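Local coordinates for protein Amy13K (Eubacterium rectale DSM 17629, PDB 6B3P) that probably helps a surface-anchored gut bacterial alpha-amylase hold starch, binding maltooligosaccharide through two modules of carbohydrate-binding family 26, at residues 16-21 against 58-63; 25-30 against 47-52; 99-104 against 183-188; 160-165 against 179-184. One frame throughout, in Å; residues are numbered along the deposited sequence.

Contact 1: 16-21 against 58-63; sequences AAYIYK and SLILND. With GLC (alpha-D-glucopyranose), chain C; GLC (alpha-D-glucopyranose), chain B; EDO (1,2-ethanediol), chain I.
The ring of Tyr20 is sandwiched between protein and sugar. Ser58 CB lies over one face as a CH-pi contact, 3.6 Å from the Tyr20 ring centroid, while the chain C glucose covers the opposite face, its C6 3.7 Å from Tyr20 CD1. With CG between the backbone N and the carbonyl carbon (chi1 70°), Tyr20 leans over the neighbouring strand, and its hydroxyl is fixed by a hydrogen bond to Asp72. Tyr18 meets the same glucose with its edge: its OH lies 2.5 Å from glucose O6, in the ring plane, in a hydrogen bond that either hydroxyl could donate. Ile60 CD1 sits at the edge of the Tyr18 ring and 3.8 Å from Tyr20 CE2, and also touches the glucoses of chains B and C. These groups stand on adjacent antiparallel strands, joined by reciprocal backbone bonds at Ala16-Asn62, Tyr18-Ile60 and Tyr20-Ser58; the bond from Ile60 N to Tyr18 O measures 2.8 Å. On the reverse side of the sheet Leu59 CD1 packs 3.7 Å from Ala17 CB and also touches Ile19 CG1, facing strands 2-8 and 44-50. Water 1 links Tyr20 O with Ser58 OG. The pocket thus pairs an aromatic face, covered by C6 and O5 of the glucose, with a phenol hydroxyl bonded to the 6-hydroxyl, consistent with glucose recognition.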
# COMPACT_ATOMS: atom_id res chain seq x y z
N ALA A 16 -1.98 9.95 -14.80
CA ALA A 16 -0.66 9.64 -14.25
C ALA A 16 -0.15 10.81 -13.41
O ALA A 16 -0.65 11.94 -13.53
CB ALA A 16 0.32 9.31 -15.36
N ALA A 17 0.82 10.52 -12.56
CA ALA A 17 1.47 11.53 -11.74
C ALA A 17 2.93 11.68 -12.15
O ALA A 17 3.70 10.72 -12.09
CB ALA A 17 1.36 11.17 -10.26
N TYR A 18 3.30 12.88 -12.58
CA TYR A 18 4.68 13.20 -12.92
C TYR A 18 5.29 14.00 -11.78
O TYR A 18 4.76 15.04 -11.38
CB TYR A 18 4.76 13.98 -14.23
CG TYR A 18 6.16 14.37 -14.63
CD1 TYR A 18 7.06 13.42 -15.09
CD2 TYR A 18 6.58 15.69 -14.56
CE1 TYR A 18 8.35 13.77 -15.46
CE2 TYR A 18 7.86 16.05 -14.93
CZ TYR A 18 8.74 15.09 -15.38
OH TYR A 18 10.02 15.45 -15.74
N ILE A 19 6.41 13.51 -11.26
CA ILE A 19 7.06 14.10 -10.10
C ILE A 19 8.49 14.47 -10.47
O ILE A 19 9.18 13.68 -11.11
CB ILE A 19 7.04 13.13 -8.89
CG1 ILE A 19 5.59 12.83 -8.49
CG2 ILE A 19 7.83 13.71 -7.71
CD1 ILE A 19 5.45 11.66 -7.54
N TYR A 20 8.93 15.66 -10.08
CA TYR A 20 10.26 16.10 -10.47
C TYR A 20 10.93 17.08 -9.50
O TYR A 20 10.26 17.86 -8.82
CB TYR A 20 10.22 16.74 -11.86
CG TYR A 20 9.50 18.07 -11.92
CD1 TYR A 20 10.18 19.27 -11.71
CD2 TYR A 20 8.15 18.14 -12.22
CE1 TYR A 20 9.53 20.48 -11.78
CE2 TYR A 20 7.49 19.36 -12.29
CZ TYR A 20 8.19 20.53 -12.07
OH TYR A 20 7.56 21.75 -12.13
N LYS A 21 12.26 17.02 -9.46
CA LYS A 21 13.08 17.96 -8.72
C LYS A 21 14.49 18.01 -9.32
O LYS A 21 15.20 17.00 -9.32
CB LYS A 21 13.16 17.58 -7.24
CG LYS A 21 14.01 18.52 -6.39
CD LYS A 21 13.43 19.93 -6.33
CE LYS A 21 14.17 20.79 -5.32
NZ LYS A 21 13.72 22.21 -5.31
N SER A 58 7.93 18.66 -7.11
CA SER A 58 6.77 19.21 -7.79
C SER A 58 5.96 18.07 -8.39
O SER A 58 6.53 17.07 -8.81
CB SER A 58 7.19 20.19 -8.89
OG SER A 58 7.83 21.32 -8.33
N LEU A 59 4.64 18.24 -8.41
CA LEU A 59 3.73 17.23 -8.95
C LEU A 59 2.93 17.82 -10.11
O LEU A 59 2.38 18.92 -10.00
CB LEU A 59 2.79 16.72 -7.87
CG LEU A 59 1.56 15.93 -8.34
CD1 LEU A 59 1.96 14.56 -8.89
CD2 LEU A 59 0.54 15.79 -7.21
N ILE A 60 2.88 17.08 -11.21
CA ILE A 60 1.98 17.40 -12.31
C ILE A 60 1.07 16.22 -12.59
O ILE A 60 1.52 15.16 -13.04
CB ILE A 60 2.74 17.77 -13.60
CG1 ILE A 60 3.53 19.07 -13.39
CG2 ILE A 60 1.77 17.94 -14.78
CD1 ILE A 60 4.46 19.43 -14.53
N LEU A 61 -0.22 16.39 -12.29
CA LEU A 61 -1.23 15.41 -12.63
C LEU A 61 -1.63 15.61 -14.10
O LEU A 61 -1.78 16.74 -14.56
CB LEU A 61 -2.44 15.54 -11.71
CG LEU A 61 -2.17 15.22 -10.23
CD1 LEU A 61 -3.28 15.77 -9.35
CD2 LEU A 61 -2.02 13.72 -10.04
N ASN A 62 -1.79 14.51 -14.82
CA ASN A 62 -2.00 14.56 -16.27
C ASN A 62 -2.82 13.36 -16.74
O ASN A 62 -3.07 12.44 -15.97
CB ASN A 62 -0.64 14.61 -16.99
CG ASN A 62 0.21 13.38 -16.72
OD1 ASN A 62 -0.13 12.28 -17.14
ND2 ASN A 62 1.33 13.57 -16.03
N ASP A 63 -3.22 13.36 -18.01
CA ASP A 63 -4.01 12.26 -18.56
C ASP A 63 -3.12 11.23 -19.25
O ASP A 63 -3.47 10.68 -20.30
CB ASP A 63 -5.09 12.77 -19.52
CG ASP A 63 -4.52 13.55 -20.70
OD1 ASP A 63 -3.29 13.66 -20.83
OD2 ASP A 63 -5.33 14.05 -21.51
C1 GLC C . 7.70 19.72 -16.55
C2 GLC C . 7.47 21.15 -16.15
C3 GLC C . 8.75 21.97 -16.23
C4 GLC C . 9.88 21.26 -15.52
C5 GLC C . 9.98 19.81 -15.97
C6 GLC C . 11.06 19.00 -15.26
O2 GLC C . 6.46 21.65 -16.96
O3 GLC C . 8.54 23.25 -15.72
O4 GLC C . 11.07 21.97 -15.78
O5 GLC C . 8.75 19.19 -15.78
O6 GLC C . 11.18 17.68 -15.71
C1 GLC B . 6.16 17.39 -21.00
C2 GLC B . 5.18 18.15 -20.13
C3 GLC B . 5.93 19.20 -19.34
C4 GLC B . 7.10 18.60 -18.58
C5 GLC B . 7.97 17.78 -19.51
C6 GLC B . 9.08 17.12 -18.72
O2 GLC B . 4.14 18.69 -20.90
O3 GLC B . 5.09 19.84 -18.43
O4 GLC B . 7.85 19.61 -17.96
O5 GLC B . 7.17 16.85 -20.16
O6 GLC B . 9.85 16.21 -19.45
C1 EDO I . 9.73 21.91 -5.14
O1 EDO I . 11.10 22.05 -4.77
C2 EDO I . 9.13 23.26 -5.54
O2 EDO I . 10.02 23.96 -6.42
O HOH W 1 10.46 20.67 -8.29

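Contact 2: 25-30 against 47-52; sequences KPAGEW and MHLTLD. With GLC (alpha-D-glucopyranose), chain B; FMT (formic acid), chain S; FMT (formic acid), chain R.
Leu49 carries the tight part of the contact, pushing both methyls against the backbone and side chains of the turn at Pro26 and Ala27. Its CD1 comes 3.6 Å from Pro26 O, whereas CD2 lies 4.0 Å from Pro26 CB and at a similar distance from Ala27 CB. The leucine side chain runs away from its own backbone N (chi1 -162°), and this carries the fork of methyls to the turn. On one flank Met47 folds back on itself through chi2 and chi3, so that its CE ends 4.3 Å from Ala27 CB; on the other, Leu51 CB rests more loosely against Pro26 CB. No hydrogen bond crosses between the segments, and the seam rests on van der Waals packing, which Ile19 extends by touching both Pro26 and Leu49.

Away from this seam the surroundings are looser and more polar. Along the strand, Thr50 points away from the turn and the His48 N-H binds a formate. At the sugar-binding end, Lys25 lines the glycan pocket, its NZ donating to Thr23 O and to another formate, probably from the crystallisation liquor. Trp30 lays one face against the chain B glucose, with C2 over the ring centre. Residues 25-28 form a type I turn, closed by Gly28 N to Lys25 O at 2.9 Å, in the loop between strands 16-20 and 33-37, which contributes Trp30, beside Tyr18 and Tyr20, to the glycan site of a family 26 module.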
# COMPACT_ATOMS: atom_id res chain seq x y z
N LYS A 25 13.47 12.48 -11.77
CA LYS A 25 12.11 12.09 -12.13
C LYS A 25 11.76 10.74 -11.50
O LYS A 25 11.72 9.72 -12.20
CB LYS A 25 11.97 12.01 -13.65
CG LYS A 25 12.41 13.27 -14.39
CD LYS A 25 12.37 13.06 -15.89
CE LYS A 25 12.92 14.25 -16.65
NZ LYS A 25 14.39 14.42 -16.48
N PRO A 26 11.49 10.72 -10.19
CA PRO A 26 11.30 9.46 -9.45
C PRO A 26 10.09 8.63 -9.88
O PRO A 26 10.06 7.43 -9.62
CB PRO A 26 11.14 9.92 -8.00
CG PRO A 26 10.78 11.36 -8.07
CD PRO A 26 11.45 11.89 -9.29
N ALA A 27 9.09 9.25 -10.52
CA ALA A 27 7.94 8.51 -11.02
C ALA A 27 8.11 8.17 -12.49
O ALA A 27 7.18 7.66 -13.13
CB ALA A 27 6.65 9.31 -10.79
N GLY A 28 9.29 8.46 -13.04
CA GLY A 28 9.62 8.12 -14.41
C GLY A 28 9.53 9.30 -15.34
O GLY A 28 9.03 10.36 -14.97
N GLU A 29 10.03 9.13 -16.56
CA GLU A 29 9.92 10.16 -17.59
C GLU A 29 8.46 10.49 -17.84
O GLU A 29 7.57 9.70 -17.52
CB GLU A 29 10.58 9.70 -18.90
CG GLU A 29 12.10 9.61 -18.85
CD GLU A 29 12.71 9.27 -20.20
OE1 GLU A 29 11.95 9.18 -21.19
OE2 GLU A 29 13.94 9.11 -20.27
N TRP A 30 8.21 11.67 -18.40
CA TRP A 30 6.86 12.11 -18.74
C TRP A 30 6.13 10.99 -19.49
O TRP A 30 6.71 10.37 -20.38
CB TRP A 30 6.91 13.38 -19.59
CG TRP A 30 5.56 13.93 -19.90
CD1 TRP A 30 4.84 13.74 -21.04
CD2 TRP A 30 4.74 14.73 -19.04
NE1 TRP A 30 3.63 14.39 -20.95
CE2 TRP A 30 3.54 15.00 -19.73
CE3 TRP A 30 4.91 15.25 -17.75
CZ2 TRP A 30 2.52 15.77 -19.18
CZ3 TRP A 30 3.89 16.01 -17.20
CH2 TRP A 30 2.71 16.26 -17.91
N MET A 47 -1.64 6.29 -6.79
CA MET A 47 -0.29 5.80 -7.08
C MET A 47 0.54 5.80 -5.80
O MET A 47 0.37 6.66 -4.94
CB MET A 47 0.39 6.64 -8.16
CG MET A 47 0.65 8.10 -7.78
SD MET A 47 2.22 8.36 -6.93
CE MET A 47 3.39 8.17 -8.27
N HIS A 48 1.43 4.82 -5.70
CA HIS A 48 2.39 4.75 -4.60
C HIS A 48 3.79 4.88 -5.15
O HIS A 48 4.06 4.53 -6.30
CB HIS A 48 2.24 3.43 -3.84
CG HIS A 48 0.94 3.28 -3.13
ND1 HIS A 48 0.77 3.61 -1.80
CD2 HIS A 48 -0.27 2.86 -3.56
CE1 HIS A 48 -0.48 3.39 -1.44
NE2 HIS A 48 -1.13 2.93 -2.49
N LEU A 49 4.69 5.40 -4.32
CA LEU A 49 6.07 5.61 -4.74
C LEU A 49 7.00 5.70 -3.54
O LEU A 49 6.61 6.18 -2.47
CB LEU A 49 6.18 6.89 -5.57
CG LEU A 49 7.43 7.04 -6.44
CD1 LEU A 49 7.37 6.10 -7.64
CD2 LEU A 49 7.59 8.48 -6.90
N THR A 50 8.22 5.23 -3.74
CA THR A 50 9.30 5.46 -2.79
C THR A 50 10.15 6.59 -3.36
O THR A 50 10.60 6.50 -4.50
CB THR A 50 10.18 4.21 -2.57
OG1 THR A 50 9.38 3.14 -2.07
CG2 THR A 50 11.31 4.52 -1.59
N LEU A 51 10.36 7.64 -2.57
CA LEU A 51 11.28 8.67 -2.99
C LEU A 51 12.18 9.20 -1.88
O LEU A 51 11.95 9.01 -0.69
CB LEU A 51 10.54 9.85 -3.64
CG LEU A 51 9.35 10.53 -2.97
CD1 LEU A 51 9.76 11.55 -1.93
CD2 LEU A 51 8.54 11.22 -4.05
N ASP A 52 13.23 9.87 -2.34
CA ASP A 52 14.28 10.42 -1.51
C ASP A 52 13.82 11.71 -0.83
O ASP A 52 13.56 12.71 -1.49
CB ASP A 52 15.52 10.67 -2.39
CG ASP A 52 16.63 11.39 -1.66
OD1 ASP A 52 16.64 11.39 -0.41
OD2 ASP A 52 17.51 11.95 -2.35
C1 GLC B . 6.16 17.39 -21.00
C2 GLC B . 5.18 18.15 -20.13
C3 GLC B . 5.93 19.20 -19.34
C4 GLC B . 7.10 18.60 -18.58
C5 GLC B . 7.97 17.78 -19.51
C6 GLC B . 9.08 17.12 -18.72
O2 GLC B . 4.14 18.69 -20.90
O3 GLC B . 5.09 19.84 -18.43
O4 GLC B . 7.85 19.61 -17.96
O5 GLC B . 7.17 16.85 -20.16
O6 GLC B . 9.85 16.21 -19.45
C FMT S . 0.76 2.01 -7.64
O1 FMT S . 1.45 3.01 -7.67
O2 FMT S . 0.42 1.51 -6.57
C FMT R . 13.93 18.15 -16.86
O1 FMT R . 14.62 17.21 -16.51
O2 FMT R . 14.33 19.31 -16.81

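Contact 3: 99-104 against 183-188. With EDO (1,2-ethanediol), chain J.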
# COMPACT_ATOMS: atom_id res chain seq x y z
N TRP A 99 -13.10 7.55 4.26
CA TRP A 99 -12.00 6.65 3.90
C TRP A 99 -11.50 5.88 5.11
O TRP A 99 -11.42 6.42 6.22
CB TRP A 99 -10.84 7.41 3.26
CG TRP A 99 -11.09 7.85 1.84
CD1 TRP A 99 -12.20 8.50 1.37
CD2 TRP A 99 -10.21 7.69 0.73
NE1 TRP A 99 -12.06 8.75 0.02
CE2 TRP A 99 -10.85 8.27 -0.39
CE3 TRP A 99 -8.94 7.12 0.56
CZ2 TRP A 99 -10.26 8.28 -1.66
CZ3 TRP A 99 -8.36 7.14 -0.70
CH2 TRP A 99 -9.02 7.71 -1.79
N LYS A 100 -11.18 4.60 4.90
CA LYS A 100 -10.57 3.77 5.93
C LYS A 100 -9.11 3.48 5.59
O LYS A 100 -8.66 3.76 4.48
CB LYS A 100 -11.32 2.44 6.09
CG LYS A 100 -12.81 2.58 6.29
CD LYS A 100 -13.14 3.00 7.70
CE LYS A 100 -14.64 2.92 7.97
NZ LYS A 100 -15.18 1.55 7.73
N TYR A 101 -8.39 2.91 6.55
CA TYR A 101 -7.02 2.45 6.31
C TYR A 101 -7.03 0.96 6.02
O TYR A 101 -7.23 0.14 6.92
CB TYR A 101 -6.14 2.77 7.51
CG TYR A 101 -5.93 4.25 7.68
CD1 TYR A 101 -6.79 5.01 8.45
CD2 TYR A 101 -4.88 4.89 7.04
CE1 TYR A 101 -6.61 6.37 8.59
CE2 TYR A 101 -4.69 6.25 7.17
CZ TYR A 101 -5.56 6.98 7.95
OH TYR A 101 -5.37 8.34 8.09
N VAL A 102 -6.80 0.63 4.76
CA VAL A 102 -6.89 -0.75 4.28
C VAL A 102 -5.50 -1.28 4.00
O VAL A 102 -4.86 -0.90 3.01
CB VAL A 102 -7.75 -0.85 3.01
CG1 VAL A 102 -7.94 -2.30 2.61
CG2 VAL A 102 -9.09 -0.18 3.23
N THR A 103 -5.04 -2.18 4.87
CA THR A 103 -3.70 -2.74 4.76
C THR A 103 -3.77 -4.16 4.21
O THR A 103 -4.39 -5.04 4.81
CB THR A 103 -2.98 -2.74 6.12
OG1 THR A 103 -3.02 -1.42 6.68
CG2 THR A 103 -1.53 -3.18 5.97
N THR A 104 -3.14 -4.36 3.05
CA THR A 104 -3.13 -5.65 2.38
C THR A 104 -1.75 -6.29 2.51
O THR A 104 -0.74 -5.68 2.19
CB THR A 104 -3.48 -5.51 0.88
OG1 THR A 104 -4.75 -4.85 0.75
CG2 THR A 104 -3.55 -6.88 0.21
N THR A 183 1.47 3.28 6.36
CA THR A 183 2.00 4.53 5.82
C THR A 183 0.99 5.26 4.94
O THR A 183 1.26 6.35 4.44
CB THR A 183 3.27 4.27 5.00
OG1 THR A 183 3.00 3.28 3.99
CG2 THR A 183 4.40 3.78 5.90
N SER A 184 -0.18 4.66 4.75
CA SER A 184 -1.23 5.27 3.92
C SER A 184 -2.53 4.49 4.07
O SER A 184 -2.58 3.46 4.74
CB SER A 184 -0.80 5.30 2.46
OG SER A 184 -0.98 4.03 1.85
N THR A 185 -3.58 4.99 3.43
CA THR A 185 -4.89 4.34 3.48
C THR A 185 -4.95 3.07 2.63
O THR A 185 -5.93 2.32 2.69
CB THR A 185 -6.00 5.30 3.00
OG1 THR A 185 -5.66 5.83 1.71
CG2 THR A 185 -6.19 6.45 3.97
N SER A 186 -3.90 2.82 1.85
CA SER A 186 -3.83 1.62 1.02
C SER A 186 -2.43 1.01 1.05
O SER A 186 -1.80 0.80 0.01
CB SER A 186 -4.24 1.95 -0.42
OG SER A 186 -3.41 2.96 -0.96
N THR A 187 -1.95 0.73 2.26
CA THR A 187 -0.63 0.14 2.45
C THR A 187 -0.62 -1.31 1.98
O THR A 187 -1.53 -2.07 2.30
CB THR A 187 -0.19 0.21 3.92
OG1 THR A 187 -0.18 1.58 4.35
CG2 THR A 187 1.20 -0.39 4.12
N GLU A 188 0.41 -1.68 1.24
CA GLU A 188 0.53 -3.04 0.71
C GLU A 188 1.92 -3.61 1.00
O GLU A 188 2.93 -2.93 0.80
CB GLU A 188 0.25 -3.05 -0.79
CG GLU A 188 0.13 -4.45 -1.39
CD GLU A 188 -0.28 -4.43 -2.84
OE1 GLU A 188 -0.11 -3.38 -3.50
OE2 GLU A 188 -0.78 -5.46 -3.34
C1 EDO J . -12.88 1.66 1.77
O1 EDO J . -12.72 2.69 2.76
C2 EDO J . -12.63 0.30 2.41
O2 EDO J . -13.59 0.05 3.45
O HOH W 2 -3.46 0.88 4.74
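Ser184 turns its carbonyl O to the edge of the Tyr101 ring, lying in the ring plane 3.6 Å from CD2, and the same oxygen accepts a hydrogen bond from water 2, which also bonds to Thr103 OG1 and Thr187 N. Next, Thr185 splits its two branches. Its CG2 sits over a face of Tyr101, 4.0 Å from the ring centroid, while OG1, placed between backbone N and carbonyl carbon (chi1 53°), meets the edge of Trp99 and is hydrogen-bonded to Glu84. Thr185 O then accepts from Val102 N at 2.8 Å. Ser186 N bonds back to Ser184 OG at 3.2 Å, making an ST turn that leads the chain into strand 188-192, beside strand 101-108, while Ser186 OG reaches His48 of the first module. At Thr187 the OG1 accepts from Thr183 N and donates to Ser184 O, and the backbone O takes Thr104 N at 2.9 Å. Its CB lies beside Thr103 CG2, the two side chains pointing the same way. Glu188 begins strand 188-192 as a parallel partner of Thr104, its CA 3.3 Å from Thr104 O, and its OE2 is hydrogen-bonded to His106 NE2.

Contact 4: 160-165 against 179-184; sequences KQNFSC and DVSVTS
Phe163 and Val180 form the inner shell, lying side by side with Val180 CB over the centre of the aromatic ring at 4.0 Å. The placement of Phe163 CG between its backbone N and carbonyl carbon (chi1 59°) folds the ring back across the strand boundary toward the valine. Val182 adds CG2 at 3.9 Å from Phe163 CE1, approaching obliquely, and the same methyl also packs on Gln161 O. Cys165 SG touches Val180 CG2 from farther along the strand.

Around this apolar pair runs a frame of polar bonds. Phe163 and Val180 exchange two backbone hydrogen bonds, the one from Val180 N to Phe163 O measuring 2.7 Å; this antiparallel pair belongs to the beta hairpin of strands 163-168 and 178-180, whose second strand lies at the margin of a four-stranded sheet. Past the regular pairing, Asn162 takes over with its side chain: OD1 accepts the backbone N-H of Val182 at 2.9 Å, the donor standing above the plane of the amide carbonyl. Lys160 slides past Val182 in the opposite direction, its chain extended until a bend at chi4 delivers NZ to Val182 O at 3.0 Å.

Farther out, NZ also makes a salt bridge to Glu82, so one ammonium group links this end of the hairpin to strand 82-87. Met120 and Ala123 pack on Phe163. Val180 leans on Ile105, Val182 touches Thr103 and Thr187, and Gln161 NE2 is hydrogen-bonded to Gly122 O.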
# COMPACT_ATOMS: atom_id res chain seq x y z
N LYS A 160 -5.20 5.30 11.65
CA LYS A 160 -3.91 4.92 11.11
C LYS A 160 -3.02 4.33 12.20
O LYS A 160 -2.14 5.01 12.73
CB LYS A 160 -3.24 6.14 10.49
CG LYS A 160 -1.98 5.87 9.71
CD LYS A 160 -1.49 7.16 9.09
CE LYS A 160 -0.09 7.03 8.54
NZ LYS A 160 0.92 6.82 9.61
N GLN A 161 -3.25 3.06 12.52
CA GLN A 161 -2.54 2.41 13.62
C GLN A 161 -1.68 1.25 13.14
O GLN A 161 -2.16 0.35 12.45
CB GLN A 161 -3.54 1.91 14.66
CG GLN A 161 -2.88 1.45 15.96
CD GLN A 161 -3.83 1.45 17.14
OE1 GLN A 161 -4.54 2.42 17.37
NE2 GLN A 161 -3.84 0.35 17.89
N ASN A 162 -0.40 1.29 13.51
CA ASN A 162 0.50 0.18 13.23
C ASN A 162 0.05 -1.05 14.02
O ASN A 162 -0.61 -0.94 15.05
CB ASN A 162 1.94 0.54 13.60
CG ASN A 162 2.48 1.70 12.77
OD1 ASN A 162 1.95 2.02 11.71
ND2 ASN A 162 3.55 2.32 13.25
N PHE A 163 0.41 -2.22 13.51
CA PHE A 163 0.10 -3.47 14.19
C PHE A 163 1.10 -4.53 13.79
O PHE A 163 2.03 -4.26 13.02
CB PHE A 163 -1.33 -3.92 13.86
CG PHE A 163 -1.58 -4.12 12.40
CD1 PHE A 163 -1.91 -3.06 11.58
CD2 PHE A 163 -1.51 -5.39 11.84
CE1 PHE A 163 -2.15 -3.24 10.23
CE2 PHE A 163 -1.75 -5.59 10.49
CZ PHE A 163 -2.07 -4.51 9.69
N SER A 164 0.92 -5.74 14.31
CA SER A 164 1.81 -6.85 14.01
C SER A 164 1.00 -8.07 13.62
O SER A 164 -0.16 -8.20 14.01
CB SER A 164 2.70 -7.17 15.21
OG SER A 164 3.37 -6.01 15.67
N CYS A 165 1.60 -8.97 12.85
CA CYS A 165 0.93 -10.21 12.50
C CYS A 165 1.92 -11.33 12.20
O CYS A 165 3.12 -11.10 12.05
CB CYS A 165 0.01 -10.00 11.29
SG CYS A 165 0.88 -9.67 9.74
N ASP A 179 6.15 -6.62 11.80
CA ASP A 179 5.74 -5.31 12.31
C ASP A 179 5.28 -4.43 11.16
O ASP A 179 6.09 -3.95 10.37
CB ASP A 179 6.88 -4.64 13.08
CG ASP A 179 7.31 -5.44 14.30
OD1 ASP A 179 6.49 -6.23 14.82
OD2 ASP A 179 8.46 -5.26 14.74
N VAL A 180 3.97 -4.22 11.08
CA VAL A 180 3.36 -3.49 9.97
C VAL A 180 3.29 -2.00 10.28
O VAL A 180 2.57 -1.57 11.19
CB VAL A 180 1.95 -4.02 9.66
CG1 VAL A 180 1.30 -3.23 8.52
CG2 VAL A 180 2.00 -5.50 9.32
N SER A 181 4.03 -1.21 9.51
CA SER A 181 3.90 0.24 9.54
C SER A 181 2.88 0.69 8.50
O SER A 181 3.10 0.54 7.30
CB SER A 181 5.24 0.93 9.28
OG SER A 181 6.17 0.65 10.31
N VAL A 182 1.75 1.22 8.97
CA VAL A 182 0.72 1.74 8.07
C VAL A 182 1.12 3.15 7.64
O VAL A 182 1.11 4.08 8.44
CB VAL A 182 -0.67 1.75 8.75
CG1 VAL A 182 -1.73 2.26 7.78
CG2 VAL A 182 -1.03 0.35 9.25
N THR A 183 1.47 3.28 6.36
CA THR A 183 2.00 4.53 5.82
C THR A 183 0.99 5.26 4.94
O THR A 183 1.26 6.35 4.44
CB THR A 183 3.27 4.27 5.00
OG1 THR A 183 3.00 3.28 3.99
CG2 THR A 183 4.40 3.78 5.90
N SER A 184 -0.18 4.66 4.75
CA SER A 184 -1.23 5.27 3.92
C SER A 184 -2.53 4.49 4.07
O SER A 184 -2.58 3.46 4.74
CB SER A 184 -0.80 5.30 2.46
OG SER A 184 -0.98 4.03 1.85

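How the contacts relate
From the N terminus, strand 16-20 opens contact 1, which closes only when strand 57-62 returns beside it. Within that loop contact 2 closes a shorter one, bringing 25-30 onto strand 44-50; the two touch where Tyr18 packs on Trp30 and Lys25, and both reach the chain B glucose. The second module follows in series. Contact 3 spans the long excursion from 99-104 to 183-188; contact 4, the hairpin of 160-165 and 179-184, opens within that span and ends on the same stretch, sharing Thr183 and Ser184, and together they join the module's two sheets. His48 of contact 2 meets Ser184 and Ser186, tying the two modules together, whereas contacts 1 and 4 lie about 28 Å apart between centres.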